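Local coordinates for protein adenylyltransferase (PDB 5NH2) that transfers AMP from ATP to tyrosine or threonine residues of host target proteins, using the Fic (Fido) domain of a longer secreted virulence factor, at residues S179-T182 with K183-M187; N196-L199 with E200-Q203; L32-C35 with S36-T39; V239-E242 with G243-Y246. All blocks are in the same frame, centred on the assembly; numbering follows the deposited sequence.

Contact 1 (S179-T182 with K183-M187); sequences SLIT and KERMM
Thr182 is the N-cap of helix 183-196 and holds its first turn with two bonds. Its hydroxyl OG1 accepts from Arg185 N at 3.2 Å, with an N-H...O angle of 163°, and its carbonyl O accepts from Met186 N at 3.0 Å in the first i to i+4 bond of the helix. This second bond is close to linear at both ends: 175° at the hydrogen, and running nearly along the carbonyl direction at the oxygen. The side-chain bond depends on the first torsion of Thr182 (chi1 68°), which sets OG1 between the backbone N and the carbonyl carbon and so turns it over the helix start. OG1 is also bonded to Arg235 O, while Lys183 N goes to the side chain of Asn233; residues just before strand 237-239 thus share in the cap.

Outside this polar core, Ile181 packs by its two branches on different residues of the helix. CG2 lies 4.0 Å from Met186 CB, a purely apolar meeting. The extended Arg185 side chain runs across Ile181 at about a right angle on its way to a salt bridge with Asp208. Within the Fido domain, the capped turn joins the loop after helix 157-171 to the next helix. Ile181 CD1 touches the arginine twice, with both CD and NH1 at 3.7 Å.

Contact 2 (N196-L199 with E200-Q203); sequences NGDL and EPMQ
The carboxylate of Asp198 and the side-chain amide of Gln203 are the flat groups that reach across this turn. Asp198 OD1 accepts from Glu200 N at 3.0 Å, but the donor stands above the carboxylate plane, 40° out of it, and the N-H...O angle is a modest 148°. The same oxygen lies 3.6 Å from Pro201 CD, the Pro201 and Asp198 side chains crossing at about a right angle. Asp198 reaches this place because CG is anti to the backbone N (chi1 177°), which carries the carboxylate forward over the start of helix 200-208. This is a side-chain capping bond, given by the residue that precedes the turn into the helix.

The Gln203 chain, extended beyond CG, crosses Leu199 obliquely and sets NE2 3.5 Å from Leu199 CB and 3.7 Å from Leu199 CD1, a contact of van der Waals kind. Gln203 N also bonds to Leu199 O at 2.9 Å, nearly straight, opening the i to i+4 pattern. A water bridges Asp198 O and Met202 N: it donates to the carbonyl and accepts from Met202 N at 2.7 Å, serving an amide of the first turn.

The turn, which the chain enters through Gly197, links helices 183-196 and 200-208. Pro201 and Met202 pack on Ala192 and Val193 of the former, while Leu199, Met202 and Gln203 lean on Asn145, Phe144 and Ile141 of helix 133-150.

Contact 3 (L32-C35 with S36-T39); sequences LEKC and SHDT
Lys34 and Asp38 face each other one turn apart on helix 28-46, forming a long i to i+4 salt bridge with NZ 3.4 Å from Asp38 OD1. The lysine chain starts anti to the backbone N, and the bend at chi2 (72°) brings CE up to the oxygen end of the carboxylate, 3.1 Å from Asp38 OD2. This methylene, not NZ, is thus the lysine atom nearest the acid. Asp38 OD2 also bonds to the hydroxyl of Tyr23, so the carboxylate has a second partner, and its negative charge is probably stabilised.

Cys35 contributes mainly through its carbonyl. Its O takes two donors from Thr39, N at 3.0 Å and OG1 at 2.8 Å, which arrive from opposite faces of the carbonyl plane. The hydroxyl can do so because OG1 lies anti to the carbonyl carbon of Thr39 (chi1 -59°), turned back toward the preceding turn. Ser36, in turn, sets CB 3.1 Å from Leu32 O, while its N bonds to that oxygen at 2.8 Å.

The partner protein, the antitoxin homologue BiaA, covers one face of the helix: His37 bonds through ND1 to Thr43 and through NE2 to Met64 O of that chain. The Thr39 side chain lies about 4 Å from that of ATP-binding Arg159, so helix and partner border the nucleotide site. Within BepA, Cys35 and Asp38 touch Thr71 and Asn70, in the loop following helix 57-68.

Contact 4 (V239-E242 with G243-Y246); sequences VAKE and GETY
Tyr246 meets the backbone of Lys241 with its hydroxyl, and this is the close-packed side of the turn that connects strand 237-239 to strand 245-253. Lys241 N donates to Tyr246 OH at 3.0 Å, with an N-H...O angle of 170°. The ring also leans on Ala240, whose CB is 3.8 Å from Tyr246 CE1. Ile267 of strand 265-270 packs on both Ala240 and Tyr246.

The other side is looser and largely exposed. A type II turn runs from Lys241 to Glu244, closed by Glu244 N to Lys241 O at 3.1 Å; the donor stands 42° above the carbonyl plane. Gly243 has a positive phi of 97°, a conformation suited to glycine. Aliphatic atoms meet at Lys241 CB and Glu244 CG, 3.5 Å apart, whereas the charged ends of these two side chains, Lys241 NZ and Glu244 OE2, stay 6.1 Å apart. Glu242 instead forms a salt bridge with Lys214.

The chemistry implies that one backbone bond and one tyrosine hydroxyl, rather than charge pairing, join the two halves of this turn of the intracellular delivery domain.

Overall arrangement
Contact 3 is buried, contact 1 partly so, and contacts 2 and 4 lie at the surface. Contacts 1 and 2 are both helix starts in the Fido domain, capped by a threonine hydroxyl in one and an aspartate carboxylate in the other, where a water separately bridges two backbone atoms; they touch directly, Met186 CE lying 3.9 Å from Met202 CE. Contact 3, inside a helix, relies on a salt bridge and a doubly used carbonyl, and sits on the opposite side of the chain's centre from contacts 2 and 4. Contact 4 belongs to the delivery domain, yet Asp208 ties it to contact 1, pairing with Arg185 and accepting from Val239 N.

Contact 1 (S179-T182 with K183-M187)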
loop_
_atom_site.group_PDB
_atom_site.type_symbol
_atom_site.label_atom_id
_atom_site.label_comp_id
_atom_site.label_asym_id
_atom_site.label_seq_id
_atom_site.Cartn_x
_atom_site.Cartn_y
_atom_site.Cartn_z
ATOM N N SER A 179 4.481 -3.622 -0.230
ATOM C CA SER A 179 4.369 -4.513 -1.363
ATOM C C SER A 179 4.386 -5.974 -0.938
ATOM O O SER A 179 4.153 -6.854 -1.773
ATOM C CB SER A 179 5.477 -4.187 -2.379
ATOM O OG SER A 179 6.652 -4.889 -2.064
ATOM N N LEU A 180 4.652 -6.265 0.328
ATOM C CA LEU A 180 4.663 -7.644 0.794
ATOM C C LEU A 180 3.314 -8.069 1.368
ATOM O O LEU A 180 3.183 -9.226 1.812
ATOM C CB LEU A 180 5.764 -7.838 1.839
ATOM C CG LEU A 180 7.164 -7.430 1.370
ATOM C CD1 LEU A 180 8.203 -7.913 2.380
ATOM C CD2 LEU A 180 7.505 -7.958 -0.020
ATOM N N ILE A 181 2.326 -7.164 1.345
ATOM C CA ILE A 181 1.010 -7.348 1.979
ATOM C C ILE A 181 -0.020 -7.568 0.885
ATOM O O ILE A 181 -0.160 -6.707 0.016
ATOM C CB ILE A 181 0.618 -6.111 2.807
ATOM C CG1 ILE A 181 1.554 -5.962 4.008
ATOM C CG2 ILE A 181 -0.890 -6.148 3.209
ATOM C CD1 ILE A 181 1.675 -7.230 4.802
ATOM N N THR A 182 -0.770 -8.674 0.944
ATOM C CA THR A 182 -1.860 -8.942 -0.007
ATOM C C THR A 182 -3.147 -8.152 0.319
ATOM O O THR A 182 -3.387 -7.721 1.452
ATOM C CB THR A 182 -2.240 -10.431 -0.046
ATOM O OG1 THR A 182 -2.840 -10.813 1.209
ATOM C CG2 THR A 182 -1.057 -11.347 -0.391
ATOM N N LYS A 183 -4.000 -8.017 -0.703
ATOM C CA LYS A 183 -5.261 -7.310 -0.556
ATOM C C LYS A 183 -6.120 -7.943 0.541
ATOM O O LYS A 183 -6.742 -7.241 1.364
ATOM C CB LYS A 183 -5.987 -7.294 -1.908
ATOM C CG LYS A 183 -7.288 -6.397 -1.927
ATOM C CD LYS A 183 -7.699 -5.943 -3.362
ATOM C CE LYS A 183 -9.194 -5.765 -3.466
ATOM N NZ LYS A 183 -9.696 -4.483 -2.885
ATOM N N GLU A 184 -6.122 -9.264 0.583
ATOM C CA GLU A 184 -6.815 -10.011 1.625
ATOM C C GLU A 184 -6.323 -9.647 3.031
ATOM O O GLU A 184 -7.135 -9.366 3.931
ATOM C CB GLU A 184 -6.630 -11.507 1.361
ATOM C CG GLU A 184 -7.227 -12.414 2.440
ATOM C CD GLU A 184 -8.763 -12.371 2.462
ATOM O OE1 GLU A 184 -9.395 -11.811 1.526
ATOM O OE2 GLU A 184 -9.338 -12.915 3.431
ATOM N N ARG A 185 -4.999 -9.705 3.254
ATOM C CA ARG A 185 -4.467 -9.482 4.604
ATOM C C ARG A 185 -4.732 -8.047 5.063
ATOM O O ARG A 185 -5.162 -7.832 6.205
ATOM C CB ARG A 185 -2.966 -9.807 4.661
ATOM C CG ARG A 185 -2.315 -9.512 6.047
ATOM C CD ARG A 185 -0.788 -9.733 6.087
ATOM N NE ARG A 185 -0.318 -9.896 7.467
ATOM C CZ ARG A 185 0.946 -10.138 7.848
ATOM N NH1 ARG A 185 1.946 -10.233 6.963
ATOM N NH2 ARG A 185 1.221 -10.268 9.145
ATOM N N MET A 186 -4.571 -7.065 4.146
ATOM C CA MET A 186 -4.883 -5.663 4.444
ATOM C C MET A 186 -6.315 -5.517 4.955
ATOM O O MET A 186 -6.560 -4.830 5.963
ATOM C CB MET A 186 -4.664 -4.779 3.191
ATOM C CG MET A 186 -4.687 -3.235 3.471
ATOM S SD MET A 186 -3.319 -2.726 4.618
ATOM C CE MET A 186 -4.221 -2.414 6.125
ATOM N N MET A 187 -7.272 -6.181 4.280
ATOM C CA MET A 187 -8.660 -6.028 4.691
ATOM C C MET A 187 -8.931 -6.732 6.033
ATOM O O MET A 187 -9.638 -6.183 6.898
ATOM C CB MET A 187 -9.608 -6.535 3.592
ATOM C CG MET A 187 -11.008 -6.981 4.183
ATOM S SD MET A 187 -11.932 -8.145 3.178
ATOM C CE MET A 187 -11.167 -9.755 3.347
#

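Contact 2 (N196-L199 with E200-Q203)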
loop_
_atom_site.group_PDB
_atom_site.type_symbol
_atom_site.label_atom_id
_atom_site.label_comp_id
_atom_site.label_asym_id
_atom_site.label_seq_id
_atom_site.Cartn_x
_atom_site.Cartn_y
_atom_site.Cartn_z
ATOM N N ASN A 196 -13.753 -5.125 15.375
ATOM C CA ASN A 196 -13.609 -5.878 16.630
ATOM C C ASN A 196 -12.810 -5.172 17.734
ATOM O O ASN A 196 -12.587 -5.782 18.803
ATOM C CB ASN A 196 -12.969 -7.259 16.373
ATOM C CG ASN A 196 -13.461 -7.916 15.083
ATOM O OD1 ASN A 196 -14.657 -7.923 14.809
ATOM N ND2 ASN A 196 -12.519 -8.475 14.279
ATOM N N GLY A 197 -12.349 -3.946 17.530
ATOM C CA GLY A 197 -11.393 -3.370 18.485
ATOM C C GLY A 197 -10.107 -4.164 18.724
ATOM O O GLY A 197 -9.522 -4.081 19.808
ATOM N N ASP A 198 -9.653 -4.931 17.746
ATOM C CA ASP A 198 -8.555 -5.875 17.923
ATOM C C ASP A 198 -7.339 -5.412 17.110
ATOM O O ASP A 198 -7.381 -5.403 15.868
ATOM C CB ASP A 198 -9.002 -7.252 17.475
ATOM C CG ASP A 198 -7.889 -8.278 17.559
ATOM O OD1 ASP A 198 -6.790 -7.941 18.043
ATOM O OD2 ASP A 198 -8.141 -9.441 17.191
ATOM N N LEU A 199 -6.253 -5.036 17.808
ATOM C CA LEU A 199 -5.076 -4.484 17.140
ATOM C C LEU A 199 -4.075 -5.536 16.662
ATOM O O LEU A 199 -3.238 -5.215 15.803
ATOM C CB LEU A 199 -4.325 -3.531 18.069
ATOM C CG LEU A 199 -4.909 -2.145 18.342
ATOM C CD1 LEU A 199 -3.835 -1.303 19.038
ATOM C CD2 LEU A 199 -5.321 -1.529 17.040
ATOM N N GLU A 200 -4.139 -6.771 17.184
ATOM C CA GLU A 200 -3.109 -7.772 16.876
ATOM C C GLU A 200 -2.874 -7.957 15.395
ATOM O O GLU A 200 -1.716 -7.771 14.958
ATOM C CB GLU A 200 -3.449 -9.114 17.533
ATOM C CG GLU A 200 -2.667 -9.321 18.779
ATOM C CD GLU A 200 -3.130 -10.528 19.528
ATOM O OE1 GLU A 200 -3.095 -10.511 20.781
ATOM O OE2 GLU A 200 -3.551 -11.485 18.846
ATOM N N PRO A 201 -3.870 -8.264 14.546
ATOM C CA PRO A 201 -3.568 -8.460 13.115
ATOM C C PRO A 201 -2.783 -7.304 12.517
ATOM O O PRO A 201 -1.822 -7.553 11.791
ATOM C CB PRO A 201 -4.959 -8.632 12.481
ATOM C CG PRO A 201 -5.817 -9.142 13.591
ATOM C CD PRO A 201 -5.318 -8.441 14.824
ATOM N N MET A 202 -3.138 -6.054 12.845
ATOM C CA MET A 202 -2.399 -4.896 12.339
ATOM C C MET A 202 -0.969 -4.816 12.892
ATOM O O MET A 202 -0.015 -4.557 12.137
ATOM C CB MET A 202 -3.149 -3.603 12.642
ATOM C CG MET A 202 -2.539 -2.419 11.846
ATOM S SD MET A 202 -2.805 -2.421 10.019
ATOM C CE MET A 202 -4.554 -1.935 9.976
ATOM N N GLN A 203 -0.797 -5.038 14.200
ATOM C CA GLN A 203 0.555 -5.121 14.763
ATOM C C GLN A 203 1.409 -6.208 14.071
ATOM O O GLN A 203 2.604 -6.000 13.817
ATOM C CB GLN A 203 0.468 -5.380 16.290
ATOM C CG GLN A 203 -0.131 -4.234 17.148
ATOM C CD GLN A 203 -0.732 -4.733 18.498
ATOM O OE1 GLN A 203 -0.843 -5.935 18.720
ATOM N NE2 GLN A 203 -1.112 -3.799 19.392
HETATM O O HOH W 1 -5.719 -5.338 13.434
#

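Contact 3 (L32-C35 with S36-T39)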
loop_
_atom_site.group_PDB
_atom_site.type_symbol
_atom_site.label_atom_id
_atom_site.label_comp_id
_atom_site.label_asym_id
_atom_site.label_seq_id
_atom_site.Cartn_x
_atom_site.Cartn_y
_atom_site.Cartn_z
ATOM N N LEU A 32 -9.747 4.578 -16.004
ATOM C CA LEU A 32 -8.961 3.871 -14.993
ATOM C C LEU A 32 -7.564 3.525 -15.492
ATOM O O LEU A 32 -6.590 3.664 -14.753
ATOM C CB LEU A 32 -9.673 2.597 -14.558
ATOM C CG LEU A 32 -10.963 2.683 -13.749
ATOM C CD1 LEU A 32 -11.547 1.297 -13.528
ATOM C CD2 LEU A 32 -10.708 3.368 -12.429
ATOM N N GLU A 33 -7.450 3.042 -16.734
ATOM C CA GLU A 33 -6.147 2.682 -17.290
ATOM C C GLU A 33 -5.238 3.899 -17.439
ATOM O O GLU A 33 -4.035 3.820 -17.129
ATOM C CB GLU A 33 -6.340 1.979 -18.635
ATOM C CG GLU A 33 -6.894 0.568 -18.536
ATOM C CD GLU A 33 -7.177 -0.055 -19.898
ATOM O OE1 GLU A 33 -7.213 0.662 -20.917
ATOM O OE2 GLU A 33 -7.346 -1.279 -19.957
ATOM N N LYS A 34 -5.797 5.044 -17.873
ATOM C CA LYS A 34 -4.975 6.238 -18.064
ATOM C C LYS A 34 -4.612 6.915 -16.736
ATOM O O LYS A 34 -3.453 7.324 -16.540
ATOM C CB LYS A 34 -5.677 7.221 -19.012
ATOM C CG LYS A 34 -4.902 8.542 -19.253
ATOM C CD LYS A 34 -3.649 8.321 -20.139
ATOM C CE LYS A 34 -2.587 9.372 -19.804
ATOM N NZ LYS A 34 -1.443 9.455 -20.744
ATOM N N CYS A 35 -5.591 7.087 -15.824
ATOM C CA CYS A 35 -5.259 7.527 -14.465
ATOM C C CYS A 35 -4.228 6.588 -13.807
ATOM O O CYS A 35 -3.277 7.045 -13.170
ATOM C CB CYS A 35 -6.528 7.631 -13.602
ATOM S SG CYS A 35 -6.183 7.938 -11.777
ATOM N N SER A 36 -4.375 5.279 -13.979
ATOM C CA SER A 36 -3.395 4.367 -13.389
ATOM C C SER A 36 -2.011 4.594 -13.962
ATOM O O SER A 36 -1.012 4.519 -13.237
ATOM C CB SER A 36 -3.800 2.918 -13.631
ATOM O OG SER A 36 -4.552 2.516 -12.529
ATOM N N HIS A 37 -1.954 4.845 -15.272
ATOM C CA HIS A 37 -0.691 4.985 -15.987
ATOM C C HIS A 37 0.047 6.235 -15.538
ATOM O O HIS A 37 1.258 6.182 -15.214
ATOM C CB HIS A 37 -0.986 5.019 -17.483
ATOM C CG HIS A 37 0.197 5.329 -18.340
ATOM N ND1 HIS A 37 0.854 4.361 -19.067
ATOM C CD2 HIS A 37 0.795 6.503 -18.644
ATOM C CE1 HIS A 37 1.821 4.924 -19.767
ATOM N NE2 HIS A 37 1.805 6.223 -19.529
ATOM N N ASP A 38 -0.695 7.359 -15.442
ATOM C CA ASP A 38 -0.091 8.618 -15.014
ATOM C C ASP A 38 0.329 8.547 -13.559
ATOM O O ASP A 38 1.380 9.083 -13.195
ATOM C CB ASP A 38 -1.068 9.779 -15.238
ATOM C CG ASP A 38 -1.202 10.163 -16.733
ATOM O OD1 ASP A 38 -0.304 9.783 -17.523
ATOM O OD2 ASP A 38 -2.204 10.837 -17.121
ATOM N N THR A 39 -0.491 7.898 -12.700
ATOM C CA THR A 39 -0.136 7.769 -11.283
ATOM C C THR A 39 1.101 6.903 -11.100
ATOM O O THR A 39 1.911 7.161 -10.201
ATOM C CB THR A 39 -1.297 7.186 -10.496
ATOM O OG1 THR A 39 -2.416 8.048 -10.646
ATOM C CG2 THR A 39 -0.961 7.079 -9.031
#

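Contact 4 (V239-E242 with G243-Y246)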
loop_
_atom_site.group_PDB
_atom_site.type_symbol
_atom_site.label_atom_id
_atom_site.label_comp_id
_atom_site.label_asym_id
_atom_site.label_seq_id
_atom_site.Cartn_x
_atom_site.Cartn_y
_atom_site.Cartn_z
ATOM N N VAL A 239 4.065 -14.110 8.000
ATOM C CA VAL A 239 5.186 -14.795 8.596
ATOM C C VAL A 239 4.740 -15.317 9.941
ATOM O O VAL A 239 4.085 -14.597 10.705
ATOM C CB VAL A 239 6.382 -13.856 8.714
ATOM C CG1 VAL A 239 7.450 -14.429 9.669
ATOM C CG2 VAL A 239 6.941 -13.640 7.305
ATOM N N ALA A 240 5.063 -16.581 10.217
ATOM C CA ALA A 240 4.701 -17.196 11.482
ATOM C C ALA A 240 5.101 -16.313 12.656
ATOM O O ALA A 240 6.198 -15.745 12.679
ATOM C CB ALA A 240 5.381 -18.557 11.595
ATOM N N LYS A 241 4.187 -16.196 13.630
ATOM C CA LYS A 241 4.435 -15.439 14.857
ATOM C C LYS A 241 5.248 -16.255 15.860
ATOM O O LYS A 241 5.041 -17.464 16.023
ATOM C CB LYS A 241 3.122 -15.020 15.522
ATOM C CG LYS A 241 2.170 -14.231 14.675
ATOM C CD LYS A 241 1.037 -13.629 15.543
ATOM C CE LYS A 241 1.580 -12.706 16.659
ATOM N NZ LYS A 241 0.579 -11.698 17.123
ATOM N N GLU A 242 6.150 -15.578 16.561
ATOM C CA GLU A 242 6.992 -16.260 17.519
ATOM C C GLU A 242 6.123 -16.875 18.614
ATOM O O GLU A 242 5.322 -16.185 19.255
ATOM C CB GLU A 242 8.015 -15.286 18.119
ATOM C CG GLU A 242 9.213 -14.911 17.229
ATOM C CD GLU A 242 8.898 -13.783 16.247
ATOM O OE1 GLU A 242 7.936 -13.018 16.493
ATOM O OE2 GLU A 242 9.612 -13.673 15.227
ATOM N N GLY A 243 6.270 -18.189 18.802
ATOM C CA GLY A 243 5.584 -18.922 19.835
ATOM C C GLY A 243 4.319 -19.621 19.388
ATOM O O GLY A 243 3.868 -20.528 20.085
ATOM N N GLU A 244 3.735 -19.220 18.255
ATOM C CA GLU A 244 2.512 -19.838 17.741
ATOM C C GLU A 244 2.780 -21.193 17.093
ATOM O O GLU A 244 3.874 -21.475 16.593
ATOM C CB GLU A 244 1.841 -18.936 16.711
ATOM C CG GLU A 244 1.445 -17.609 17.262
ATOM C CD GLU A 244 0.490 -17.761 18.411
ATOM O OE1 GLU A 244 -0.564 -18.394 18.200
ATOM O OE2 GLU A 244 0.799 -17.267 19.522
ATOM N N THR A 245 1.761 -22.036 17.098
ATOM C CA THR A 245 1.840 -23.326 16.435
ATOM C C THR A 245 0.938 -23.288 15.211
ATOM O O THR A 245 -0.074 -22.589 15.196
ATOM C CB THR A 245 1.456 -24.475 17.387
ATOM O OG1 THR A 245 2.373 -24.516 18.496
ATOM C CG2 THR A 245 1.512 -25.815 16.675
ATOM N N TYR A 246 1.342 -23.979 14.165
ATOM C CA TYR A 246 0.552 -24.080 12.958
ATOM C C TYR A 246 0.568 -25.531 12.521
ATOM O O TYR A 246 1.560 -26.239 12.720
ATOM C CB TYR A 246 1.108 -23.161 11.868
ATOM C CG TYR A 246 1.268 -21.725 12.331
ATOM C CD1 TYR A 246 2.354 -21.319 13.101
ATOM C CD2 TYR A 246 0.330 -20.776 12.001
ATOM C CE1 TYR A 246 2.494 -19.994 13.530
ATOM C CE2 TYR A 246 0.462 -19.460 12.425
ATOM C CZ TYR A 246 1.542 -19.072 13.181
ATOM O OH TYR A 246 1.619 -17.737 13.570
#